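Local structure of transmembrane oligosaccharyl transferase (Archaeoglobus fulgidus, 3WAJ) at residues Q150-R154 with N425-Y429. The protein is an archaeal membrane protein of the STT3/AglB oligosaccharyl transferase family, with a helical transmembrane part of the GT-C class and a bound zinc ion. Sequence-based numbering, arbitrary orientation.
Sequences QFLQR and NRFAY. With SO4 (sulfate ion), chain C.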
loop_
_atom_site.group_PDB
_atom_site.type_symbol
_atom_site.label_atom_id
_atom_site.label_comp_id
_atom_site.label_asym_id
_atom_site.label_seq_id
_atom_site.Cartn_x
_atom_site.Cartn_y
_atom_site.Cartn_z
ATOM N N GLN A 150 -1.291 -10.662 -8.754
ATOM C CA GLN A 150 -1.278 -9.221 -8.562
ATOM C C GLN A 150 -1.945 -8.481 -9.703
ATOM O O GLN A 150 -2.664 -7.508 -9.478
ATOM C CB GLN A 150 0.149 -8.725 -8.452
ATOM C CG GLN A 150 0.617 -8.437 -7.063
ATOM C CD GLN A 150 2.070 -8.049 -7.070
ATOM O OE1 GLN A 150 2.545 -7.401 -8.006
ATOM N NE2 GLN A 150 2.800 -8.478 -6.053
ATOM N N PHE A 151 -1.687 -8.932 -10.924
ATOM C CA PHE A 151 -2.177 -8.240 -12.103
ATOM C C PHE A 151 -3.685 -8.149 -12.081
ATOM O O PHE A 151 -4.242 -7.127 -12.453
ATOM C CB PHE A 151 -1.713 -8.938 -13.371
ATOM C CG PHE A 151 -2.344 -8.405 -14.621
ATOM C CD1 PHE A 151 -1.801 -7.307 -15.278
ATOM C CD2 PHE A 151 -3.465 -9.022 -15.169
ATOM C CE1 PHE A 151 -2.387 -6.804 -16.456
ATOM C CE2 PHE A 151 -4.054 -8.538 -16.352
ATOM C CZ PHE A 151 -3.512 -7.428 -16.995
ATOM N N LEU A 152 -4.343 -9.218 -11.644
ATOM C CA LEU A 152 -5.799 -9.220 -11.501
ATOM C C LEU A 152 -6.266 -8.441 -10.266
ATOM O O LEU A 152 -7.201 -7.632 -10.351
ATOM C CB LEU A 152 -6.332 -10.659 -11.444
ATOM C CG LEU A 152 -7.833 -10.820 -11.200
ATOM C CD1 LEU A 152 -8.646 -10.405 -12.432
ATOM C CD2 LEU A 152 -8.155 -12.244 -10.789
ATOM N N GLN A 153 -5.627 -8.687 -9.122
ATOM C CA GLN A 153 -6.046 -8.049 -7.875
ATOM C C GLN A 153 -6.029 -6.524 -7.966
ATOM O O GLN A 153 -6.876 -5.856 -7.387
ATOM C CB GLN A 153 -5.203 -8.546 -6.703
ATOM C CG GLN A 153 -5.598 -9.937 -6.226
ATOM C CD GLN A 153 -4.527 -10.576 -5.358
ATOM O OE1 GLN A 153 -3.481 -9.973 -5.095
ATOM N NE2 GLN A 153 -4.780 -11.805 -4.914
ATOM N N ARG A 154 -5.081 -5.988 -8.730
ATOM C CA ARG A 154 -4.943 -4.546 -8.931
ATOM C C ARG A 154 -5.665 -4.021 -10.174
ATOM O O ARG A 154 -5.397 -2.919 -10.646
ATOM C CB ARG A 154 -3.459 -4.198 -8.971
ATOM C CG ARG A 154 -2.852 -4.349 -7.602
ATOM C CD ARG A 154 -1.389 -4.215 -7.583
ATOM N NE ARG A 154 -0.932 -4.509 -6.229
ATOM C CZ ARG A 154 0.319 -4.373 -5.799
ATOM N NH1 ARG A 154 1.269 -3.945 -6.623
ATOM N NH2 ARG A 154 0.612 -4.667 -4.538
ATOM N N ASN A 425 8.443 -9.019 -5.027
ATOM C CA ASN A 425 7.017 -9.317 -5.099
ATOM C C ASN A 425 6.139 -8.139 -5.535
ATOM O O ASN A 425 5.041 -8.348 -6.050
ATOM C CB ASN A 425 6.503 -9.902 -3.776
ATOM C CG ASN A 425 6.859 -11.362 -3.606
ATOM O OD1 ASN A 425 6.361 -12.222 -4.335
ATOM N ND2 ASN A 425 7.714 -11.655 -2.632
ATOM N N ARG A 426 6.615 -6.908 -5.353
ATOM C CA ARG A 426 5.769 -5.742 -5.629
ATOM C C ARG A 426 5.607 -5.431 -7.124
ATOM O O ARG A 426 4.782 -4.593 -7.499
ATOM C CB ARG A 426 6.242 -4.506 -4.848
ATOM C CG ARG A 426 7.513 -3.851 -5.371
ATOM C CD ARG A 426 7.915 -2.666 -4.495
ATOM N NE ARG A 426 8.229 -1.476 -5.287
ATOM C CZ ARG A 426 7.443 -0.405 -5.390
ATOM N NH1 ARG A 426 6.288 -0.355 -4.740
ATOM N NH2 ARG A 426 7.815 0.623 -6.141
ATOM N N PHE A 427 6.382 -6.124 -7.960
ATOM C CA PHE A 427 6.358 -5.921 -9.410
ATOM C C PHE A 427 5.907 -7.162 -10.176
ATOM O O PHE A 427 6.113 -7.254 -11.387
ATOM C CB PHE A 427 7.743 -5.495 -9.918
ATOM C CG PHE A 427 8.152 -4.120 -9.479
ATOM C CD1 PHE A 427 7.385 -3.013 -9.827
ATOM C CD2 PHE A 427 9.309 -3.929 -8.733
ATOM C CE1 PHE A 427 7.758 -1.724 -9.426
ATOM C CE2 PHE A 427 9.696 -2.653 -8.327
ATOM C CZ PHE A 427 8.913 -1.544 -8.672
ATOM N N ALA A 428 5.296 -8.113 -9.470
ATOM C CA ALA A 428 4.828 -9.354 -10.082
ATOM C C ALA A 428 3.913 -9.109 -11.281
ATOM O O ALA A 428 3.980 -9.849 -12.269
ATOM C CB ALA A 428 4.140 -10.225 -9.053
ATOM N N TYR A 429 3.074 -8.071 -11.195
ATOM C CA TYR A 429 2.091 -7.779 -12.246
ATOM C C TYR A 429 2.711 -7.588 -13.635
ATOM O O TYR A 429 2.056 -7.798 -14.658
ATOM C CB TYR A 429 1.206 -6.584 -11.871
ATOM C CG TYR A 429 1.960 -5.320 -11.535
ATOM C CD1 TYR A 429 2.403 -4.462 -12.531
ATOM C CD2 TYR A 429 2.204 -4.968 -10.220
ATOM C CE1 TYR A 429 3.096 -3.296 -12.225
ATOM C CE2 TYR A 429 2.882 -3.817 -9.910
ATOM C CZ TYR A 429 3.335 -2.986 -10.918
ATOM O OH TYR A 429 4.016 -1.832 -10.605
HETATM S S SO4 C . 4.294 3.003 -6.314
HETATM O O1 SO4 C . 3.173 3.725 -5.697
HETATM O O2 SO4 C . 5.526 3.745 -6.028
HETATM O O3 SO4 C . 4.359 1.660 -5.737
HETATM O O4 SO4 C . 4.145 2.879 -7.769
#
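Beside the zinc site made by Asp47, Asp161 and His163, with the ion about 5 Å from the Arg154 side chain, Gln150, Phe151 and Arg154 at a short helix meet residues 425-429, which lead into helix 429-446. The backbones come closest at Phe151 and Tyr429, whose CA atoms are 4.3 Å apart, and the two CB atoms pack at 4.0 Å. With Phe151 CG anti to its backbone N (chi1 171°), the ring turns toward Ile164 and Ala167 of helix 163-181.

Gln150 reaches over residues 425-429 with its chain extended beyond CG. Its OE1 accepts a weak bond from Tyr429 N, 3.3 Å long and bent to 142° at the hydrogen, and lies 3.4 Å from Ala428 CB. The amide nitrogen is modelled too close to the Asn425 carbonyl, so the placement of the whole amide, and with it the weak OE1 bond, is less sure.

Arg154, the first residue to leave the helix, extends from CG to NE and crosses the Tyr429 side chain at about a right angle. NH1 stands 3.7 Å from Tyr429 CE2, which lies at the guanidinium edge; the two planes are 49° apart. The carbonyl O of Arg426 is also 3.7 Å from Arg154 NH1. Gln150 CD lies over one guanidinium face, offset toward the rim. Tyr429 also meets the His163 ring, and its OH is hydrogen-bonded to Glu166.

Arg426 bends at chi3 and gives NH1 to O3 of a sulfate, 3.0 Å away. Arg426, His81 and His162 together hold this ion, probably from the crystallisation liquor, consistent with a place that can accept an anion. The bond from Tyr429 N being weak, much of the contact is packing; the zinc probably influences the electrostatics around Arg154, and the sulfate those around Arg426.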